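Putative nisin-resistance protein (Streptococcus agalactiae 515, PDB 4Y68) is probably a membrane-anchored serine peptidase of family S41 that recognises and cleaves the lantibiotic nisin, giving the bacterium resistance. Local coordinates at residues 31-34 against 35-39; 51-54 against 55-59; 58-61 against 62-66. All blocks are in the same frame, centred on the assembly; numbering follows the deposited sequence.

Contact 1. Residues 31-34 against 35-39; sequences SSER and YGRVI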
loop_
_atom_site.group_PDB
_atom_site.type_symbol
_atom_site.label_atom_id
_atom_site.label_comp_id
_atom_site.label_asym_id
_atom_site.label_seq_id
_atom_site.Cartn_x
_atom_site.Cartn_y
_atom_site.Cartn_z
ATOM N N SER A 31 29.046 -13.391 0.170
ATOM C CA SER A 31 29.653 -12.870 1.377
ATOM C C SER A 31 28.779 -11.752 1.952
ATOM O O SER A 31 27.925 -11.181 1.262
ATOM C CB SER A 31 31.053 -12.347 1.073
ATOM O OG SER A 31 30.935 -11.167 0.292
ATOM N N SER A 32 28.998 -11.425 3.213
ATOM C CA SER A 32 28.307 -10.294 3.798
ATOM C C SER A 32 28.551 -8.992 3.033
ATOM O O SER A 32 27.634 -8.182 2.894
ATOM C CB SER A 32 28.717 -10.143 5.248
ATOM O OG SER A 32 28.376 -11.328 5.934
ATOM N N GLU A 33 29.761 -8.794 2.514
ATOM C CA GLU A 33 30.011 -7.627 1.669
ATOM C C GLU A 33 29.181 -7.636 0.385
ATOM O O GLU A 33 28.525 -6.642 0.073
ATOM C CB GLU A 33 31.483 -7.510 1.296
ATOM C CG GLU A 33 31.769 -6.305 0.397
ATOM C CD GLU A 33 33.252 -6.124 0.070
ATOM O OE1 GLU A 33 34.057 -6.985 0.479
ATOM O OE2 GLU A 33 33.611 -5.128 -0.609
ATOM N N ARG A 34 29.256 -8.722 -0.375
ATOM C CA ARG A 34 28.429 -8.918 -1.579
ATOM C C ARG A 34 26.955 -8.617 -1.298
ATOM O O ARG A 34 26.305 -7.880 -2.031
ATOM C CB ARG A 34 28.543 -10.370 -2.083
ATOM C CG ARG A 34 28.823 -10.570 -3.572
ATOM C CD ARG A 34 27.639 -10.287 -4.449
ATOM N NE ARG A 34 27.709 -8.935 -5.000
ATOM C CZ ARG A 34 27.040 -8.504 -6.076
ATOM N NH1 ARG A 34 26.234 -9.315 -6.756
ATOM N NH2 ARG A 34 27.184 -7.243 -6.479
ATOM N N TYR A 35 26.444 -9.228 -0.232
ATOM C CA TYR A 35 25.051 -9.098 0.158
ATOM C C TYR A 35 24.699 -7.621 0.302
ATOM O O TYR A 35 23.651 -7.182 -0.165
ATOM C CB TYR A 35 24.811 -9.883 1.445
ATOM C CG TYR A 35 23.412 -9.869 2.026
ATOM C CD1 TYR A 35 22.581 -10.982 1.917
ATOM C CD2 TYR A 35 22.938 -8.767 2.735
ATOM C CE1 TYR A 35 21.304 -10.986 2.469
ATOM C CE2 TYR A 35 21.662 -8.754 3.285
ATOM C CZ TYR A 35 20.847 -9.872 3.152
ATOM O OH TYR A 35 19.586 -9.885 3.724
ATOM N N GLY A 36 25.607 -6.847 0.901
ATOM C CA GLY A 36 25.393 -5.422 1.053
ATOM C C GLY A 36 25.456 -4.675 -0.267
ATOM O O GLY A 36 24.708 -3.720 -0.486
ATOM N N ARG A 37 26.345 -5.109 -1.155
ATOM C CA ARG A 37 26.525 -4.421 -2.427
ATOM C C ARG A 37 25.338 -4.675 -3.376
ATOM O O ARG A 37 24.970 -3.806 -4.175
ATOM C CB ARG A 37 27.844 -4.829 -3.076
ATOM C CG ARG A 37 29.054 -4.244 -2.372
ATOM C CD ARG A 37 30.347 -4.705 -3.009
ATOM N NE ARG A 37 30.594 -4.067 -4.296
ATOM C CZ ARG A 37 31.253 -2.920 -4.442
ATOM N NH1 ARG A 37 31.720 -2.278 -3.374
ATOM N NH2 ARG A 37 31.443 -2.410 -5.655
ATOM N N VAL A 38 24.730 -5.848 -3.251
ATOM C CA VAL A 38 23.520 -6.182 -3.998
ATOM C C VAL A 38 22.404 -5.200 -3.669
ATOM O O VAL A 38 21.674 -4.770 -4.550
ATOM C CB VAL A 38 23.033 -7.626 -3.689
ATOM C CG1 VAL A 38 21.542 -7.768 -4.020
ATOM C CG2 VAL A 38 23.870 -8.631 -4.454
ATOM N N ILE A 39 22.278 -4.836 -2.398
ATOM C CA ILE A 39 21.243 -3.882 -2.010
ATOM C C ILE A 39 21.537 -2.487 -2.569
ATOM O O ILE A 39 20.638 -1.794 -3.025
ATOM C CB ILE A 39 21.084 -3.802 -0.485
ATOM C CG1 ILE A 39 20.669 -5.177 0.071
ATOM C CG2 ILE A 39 20.071 -2.682 -0.117
ATOM C CD1 ILE A 39 20.839 -5.305 1.602
HETATM O O HOH W 1 32.307 -2.922 -0.810
#
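Glu-33 and Arg-37, one helical turn apart, are joined by a water that donates to Glu-33 OE2 at 2.6 Å and accepts from Arg-37 NH1 at 2.7 Å. There is no direct salt bridge: Glu-33 OE2 and Arg-37 NH1 stay 4.4 Å apart, and the carboxylate and guanidinium planes stand 77° to each other. The same Glu-33 OE2 has a direct ionic partner in Lys-67. At the N-cap, just before the helix, Ser-31 OG accepts a nearly straight bond from Arg-34 N (3.0 Å, 169°), while the carbonyls of residues 31 to 34 each receive the amide four residues on, the shortest being Val-38 N to Arg-34 O at 2.8 Å. Beyond this polar frame, Arg-34 bends at chi2 and chi3, which lays one face of its guanidinium against Val-38 CG2, 3.4 Å from Arg-34 NH1. The Glu-33 and Arg-37 side chains lie side by side, pointing the same way, with Glu-33 CG 4.0 Å from Arg-37 CD. Tyr-35 stacks on Tyr-72 and bonds through its hydroxyl to Asp-264 and Arg-76. A serine N-cap whose OG takes the third amide of the first turn, followed by i to i+4 bonding, is the classic start of an alpha-helix, here helix 32-46.

Contact 2. Residues 51-54 against 55-59; sequences QGRQ and WQIIR
Trp-55 packs its CB against the backbone that leads into its helix, 3.4 Å from Gly-52 O and 3.5 Å from Gln-51 O. Its CG lies anti to the backbone N (chi1 159°), turning the indole inward, where it meets Val-43 of helix 32-46 and Tyr-85 of helix 72-87 and bonds through NE1 to Glu-44. Arg-59 CB lies over one indole face, near the rim. Ile-58 also closes in, its CG1 3.5 Å from Gln-54 O, and its side chain also touches Tyr-85. Two backbone bonds join the segments: Gln-56 N donates to Gly-52 O at 3.2 Å, fairly straight at 162°, and Ile-58 N reaches Gln-54 O only weakly, at 3.4 Å. The solvent side is looser, formed by the exposed residues Gln-51 to Gln-54 and Gln-56. There one water links Gly-52 N to Gln-56 OE1, and another spans Gln-51 O and, weakly, Trp-55 N. The peptide between Gln-56 and Ile-57 is doubtful as modelled, since Gln-56 O comes 2.4 Å from Arg-53 O, two acceptors in conflict; the touch of Ile-57 on Arg-53 shares that doubt. The chemistry implies two regimes: Trp-55, the one buried residue, is held by close contacts of side-chain carbons on carbonyl oxygens and by its bond to Glu-44, whereas the exposed residues before the helix rely on a long amide bond, a weak one and two bridging waters.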
loop_
_atom_site.group_PDB
_atom_site.type_symbol
_atom_site.label_atom_id
_atom_site.label_comp_id
_atom_site.label_asym_id
_atom_site.label_seq_id
_atom_site.Cartn_x
_atom_site.Cartn_y
_atom_site.Cartn_z
ATOM N N GLN A 51 20.810 9.216 -6.919
ATOM C CA GLN A 51 21.749 9.729 -7.918
ATOM C C GLN A 51 22.344 11.033 -7.413
ATOM O O GLN A 51 21.743 11.700 -6.587
ATOM C CB GLN A 51 21.072 9.947 -9.283
ATOM C CG GLN A 51 19.829 10.850 -9.268
ATOM C CD GLN A 51 18.571 10.090 -8.879
ATOM O OE1 GLN A 51 18.453 8.891 -9.134
ATOM N NE2 GLN A 51 17.627 10.782 -8.249
ATOM N N GLY A 52 23.524 11.393 -7.904
ATOM C CA GLY A 52 24.073 12.706 -7.622
ATOM C C GLY A 52 25.121 12.712 -6.533
ATOM O O GLY A 52 25.411 11.682 -5.928
ATOM N N ARG A 53 25.666 13.892 -6.266
ATOM C CA ARG A 53 26.810 14.037 -5.372
ATOM C C ARG A 53 26.557 13.521 -3.965
ATOM O O ARG A 53 27.399 12.822 -3.414
ATOM C CB ARG A 53 27.251 15.502 -5.296
ATOM C CG ARG A 53 28.610 15.705 -4.625
ATOM C CD ARG A 53 29.788 15.427 -5.599
ATOM N NE ARG A 53 30.982 16.153 -5.158
ATOM C CZ ARG A 53 31.971 15.621 -4.446
ATOM N NH1 ARG A 53 31.959 14.326 -4.123
ATOM N NH2 ARG A 53 32.993 16.383 -4.079
ATOM N N GLN A 54 25.431 13.867 -3.348
ATOM C CA GLN A 54 25.209 13.331 -2.004
ATOM C C GLN A 54 25.021 11.805 -2.025
ATOM O O GLN A 54 25.441 11.112 -1.097
ATOM C CB GLN A 54 24.008 13.993 -1.336
ATOM C CG GLN A 54 24.088 15.503 -1.311
ATOM C CD GLN A 54 25.375 15.986 -0.664
ATOM O OE1 GLN A 54 25.813 15.436 0.354
ATOM N NE2 GLN A 54 26.002 17.001 -1.263
ATOM N N TRP A 55 24.396 11.275 -3.074
ATOM C CA TRP A 55 24.140 9.837 -3.117
ATOM C C TRP A 55 25.427 9.023 -3.118
ATOM O O TRP A 55 25.568 8.101 -2.335
ATOM C CB TRP A 55 23.313 9.466 -4.339
ATOM C CG TRP A 55 23.446 8.023 -4.694
ATOM C CD1 TRP A 55 24.050 7.499 -5.816
ATOM C CD2 TRP A 55 22.991 6.898 -3.915
ATOM N NE1 TRP A 55 23.975 6.126 -5.780
ATOM C CE2 TRP A 55 23.328 5.731 -4.632
ATOM C CE3 TRP A 55 22.322 6.771 -2.683
ATOM C CZ2 TRP A 55 23.019 4.444 -4.159
ATOM C CZ3 TRP A 55 22.019 5.502 -2.213
ATOM C CH2 TRP A 55 22.374 4.352 -2.944
ATOM N N GLN A 56 26.361 9.309 -4.017
ATOM C CA GLN A 56 27.675 8.667 -3.874
ATOM C C GLN A 56 28.306 9.466 -2.786
ATOM O O GLN A 56 27.986 10.616 -2.667
ATOM C CB GLN A 56 28.484 8.715 -5.152
ATOM C CG GLN A 56 28.668 10.096 -5.647
ATOM C CD GLN A 56 28.003 10.294 -6.980
ATOM O OE1 GLN A 56 27.422 9.346 -7.533
ATOM N NE2 GLN A 56 28.083 11.526 -7.519
ATOM N N ILE A 57 29.179 8.896 -1.986
ATOM C CA ILE A 57 29.577 9.524 -0.697
ATOM C C ILE A 57 28.855 8.739 0.338
ATOM O O ILE A 57 29.489 8.026 1.108
ATOM C CB ILE A 57 29.213 11.035 -0.484
ATOM C CG1 ILE A 57 30.052 11.975 -1.358
ATOM C CG2 ILE A 57 29.395 11.435 0.996
ATOM C CD1 ILE A 57 29.558 13.426 -1.312
ATOM N N ILE A 58 27.521 8.855 0.351
ATOM C CA ILE A 58 26.732 7.964 1.197
ATOM C C ILE A 58 26.985 6.535 0.740
ATOM O O ILE A 58 27.298 5.661 1.554
ATOM C CB ILE A 58 25.230 8.277 1.161
ATOM C CG1 ILE A 58 24.938 9.550 1.954
ATOM C CG2 ILE A 58 24.444 7.133 1.778
ATOM C CD1 ILE A 58 23.502 10.092 1.734
ATOM N N ARG A 59 26.911 6.312 -0.569
ATOM C CA ARG A 59 27.130 4.978 -1.101
ATOM C C ARG A 59 28.587 4.543 -0.902
ATOM O O ARG A 59 28.856 3.412 -0.479
ATOM C CB ARG A 59 26.761 4.901 -2.587
ATOM C CG ARG A 59 27.352 3.667 -3.249
ATOM C CD ARG A 59 26.770 3.337 -4.620
ATOM N NE ARG A 59 26.905 1.906 -4.899
ATOM C CZ ARG A 59 26.368 1.292 -5.955
ATOM N NH1 ARG A 59 25.683 1.986 -6.854
ATOM N NH2 ARG A 59 26.515 -0.015 -6.116
HETATM O O HOH W 2 22.223 12.970 -4.288
HETATM O O HOH W 3 25.054 9.149 -9.306
#

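Contact 3. Residues 58-61 against 62-66; sequences IRQR and SEKKL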
loop_
_atom_site.group_PDB
_atom_site.type_symbol
_atom_site.label_atom_id
_atom_site.label_comp_id
_atom_site.label_asym_id
_atom_site.label_seq_id
_atom_site.Cartn_x
_atom_site.Cartn_y
_atom_site.Cartn_z
ATOM N N ILE A 58 27.521 8.855 0.351
ATOM C CA ILE A 58 26.732 7.964 1.197
ATOM C C ILE A 58 26.985 6.535 0.740
ATOM O O ILE A 58 27.298 5.661 1.554
ATOM C CB ILE A 58 25.230 8.277 1.161
ATOM C CG1 ILE A 58 24.938 9.550 1.954
ATOM C CG2 ILE A 58 24.444 7.133 1.778
ATOM C CD1 ILE A 58 23.502 10.092 1.734
ATOM N N ARG A 59 26.911 6.312 -0.569
ATOM C CA ARG A 59 27.130 4.978 -1.101
ATOM C C ARG A 59 28.587 4.543 -0.902
ATOM O O ARG A 59 28.856 3.412 -0.479
ATOM C CB ARG A 59 26.761 4.901 -2.587
ATOM C CG ARG A 59 27.352 3.667 -3.249
ATOM C CD ARG A 59 26.770 3.337 -4.620
ATOM N NE ARG A 59 26.905 1.906 -4.899
ATOM C CZ ARG A 59 26.368 1.292 -5.955
ATOM N NH1 ARG A 59 25.683 1.986 -6.854
ATOM N NH2 ARG A 59 26.515 -0.015 -6.116
ATOM N N GLN A 60 29.523 5.436 -1.215
ATOM C CA GLN A 60 30.942 5.147 -1.015
ATOM C C GLN A 60 31.213 4.838 0.449
ATOM O O GLN A 60 31.885 3.860 0.771
ATOM C CB GLN A 60 31.813 6.319 -1.500
ATOM C CG GLN A 60 33.281 6.261 -1.058
ATOM C CD GLN A 60 33.539 6.945 0.296
ATOM O OE1 GLN A 60 32.767 7.819 0.743
ATOM N NE2 GLN A 60 34.628 6.547 0.954
ATOM N N ARG A 61 30.663 5.653 1.343
ATOM C CA ARG A 61 30.868 5.428 2.769
ATOM C C ARG A 61 30.313 4.069 3.185
ATOM O O ARG A 61 30.858 3.384 4.059
ATOM C CB ARG A 61 30.213 6.531 3.597
ATOM C CG ARG A 61 30.371 6.293 5.092
ATOM C CD ARG A 61 30.040 7.535 5.925
ATOM N NE ARG A 61 28.657 7.966 5.754
ATOM C CZ ARG A 61 28.294 9.085 5.140
ATOM N NH1 ARG A 61 29.209 9.906 4.650
ATOM N NH2 ARG A 61 27.011 9.388 5.027
ATOM N N SER A 62 29.214 3.681 2.548
ATOM C CA SER A 62 28.578 2.417 2.864
ATOM C C SER A 62 29.429 1.229 2.381
ATOM O O SER A 62 29.638 0.257 3.101
ATOM C CB SER A 62 27.186 2.398 2.238
ATOM O OG SER A 62 26.562 1.164 2.476
ATOM N N GLU A 63 29.936 1.328 1.157
ATOM C CA GLU A 63 30.842 0.314 0.609
ATOM C C GLU A 63 32.117 0.133 1.449
ATOM O O GLU A 63 32.612 -0.982 1.610
ATOM C CB GLU A 63 31.208 0.667 -0.831
ATOM C CG GLU A 63 30.036 0.545 -1.768
ATOM C CD GLU A 63 30.279 1.205 -3.088
ATOM O OE1 GLU A 63 31.271 1.945 -3.190
ATOM O OE2 GLU A 63 29.476 0.994 -4.027
ATOM N N LYS A 64 32.633 1.224 2.001
ATOM C CA LYS A 64 33.839 1.144 2.831
ATOM C C LYS A 64 33.563 0.312 4.080
ATOM O O LYS A 64 34.325 -0.598 4.401
ATOM C CB LYS A 64 34.351 2.542 3.203
ATOM C CG LYS A 64 35.587 2.531 4.110
ATOM C CD LYS A 64 36.332 3.862 4.089
ATOM C CE LYS A 64 36.435 4.497 5.482
ATOM N NZ LYS A 64 37.318 5.713 5.501
ATOM N N LYS A 65 32.456 0.588 4.765
ATOM C CA LYS A 65 32.081 -0.236 5.911
ATOM C C LYS A 65 31.819 -1.699 5.501
ATOM O O LYS A 65 32.163 -2.620 6.240
ATOM C CB LYS A 65 30.843 0.350 6.611
ATOM C CG LYS A 65 31.004 1.811 7.047
ATOM C CD LYS A 65 29.916 2.203 8.053
ATOM C CE LYS A 65 30.124 3.621 8.597
ATOM N NZ LYS A 65 29.692 4.707 7.654
ATOM N N LEU A 66 31.202 -1.919 4.336
ATOM C CA LEU A 66 30.828 -3.280 3.953
ATOM C C LEU A 66 32.057 -4.187 3.787
ATOM O O LEU A 66 31.950 -5.394 3.942
ATOM C CB LEU A 66 29.996 -3.281 2.659
ATOM C CG LEU A 66 28.525 -2.857 2.738
ATOM C CD1 LEU A 66 27.874 -2.933 1.356
ATOM C CD2 LEU A 66 27.768 -3.719 3.714
HETATM O O HOH W 4 28.055 -1.541 -4.233
#
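Arg-59 NE donates to Glu-63 OE2 at 2.9 Å, a salt bridge with a clearly bent hydrogen bond (133°). The nitrogen approaches from above the carboxylate plane, and the oxygen in turn is tilted out of the guanidinium plane, so the two groups do not pair flat. A water in the plane of the Arg-59 guanidinium completes the link, accepting from Arg-59 NH2 and donating to Glu-63 OE2, each at 2.9 Å. The same guanidinium forms salt bridges to helix 32-46, NH1 with Glu-44 and NH2 with Asp-41. Glu-63 stretches out beyond CG and crosses the aliphatic part of Arg-59, its OE2 lying 3.5 Å from Arg-59 CG. This is an i to i+4 ion pair on an alpha-helix, and the backbone keeps the same spacing from Ser-62 N to Ile-58 O through Lys-65 N to Arg-61 O. Elsewhere on the helix two like-charged side chains lie side by side: Lys-65 bends at chi4 (78°), bringing NZ to the edge of the Arg-61 guanidinium, near its plane and 3.9 Å from Arg-61 NE. Glu-81 of helix 72-87 forms a salt bridge with Arg-61 NH2 and may offset some of that like-charge repulsion. Farther out, Ser-62 touches Leu-40 and Val-79.

How the contacts relate
All three contacts are local and lie far from the chain's centre, in the helices that open the fold. Contact 1, the start of helix 32-46, is partly buried; contact 2, the loop entry and start of helix 55-66, and contact 3, its later part, overlap at Ile-58 and Arg-59 and are surface contacts, each with one buried residue. Contacts 1 and 3 touch, Leu-66 CD1 lying 3.4 Å from Gly-36 C, whereas contacts 1 and 2 stay about 5 Å apart at their nearest atoms. Both helices pack on helix 72-87. The chemistry differs accordingly: a serine cap and a water-bridged Glu–Arg pair in contact 1, packing of Trp-55 and Ile-58 with weak and water-mediated backbone bonds in contact 2, a direct ion pair in contact 3.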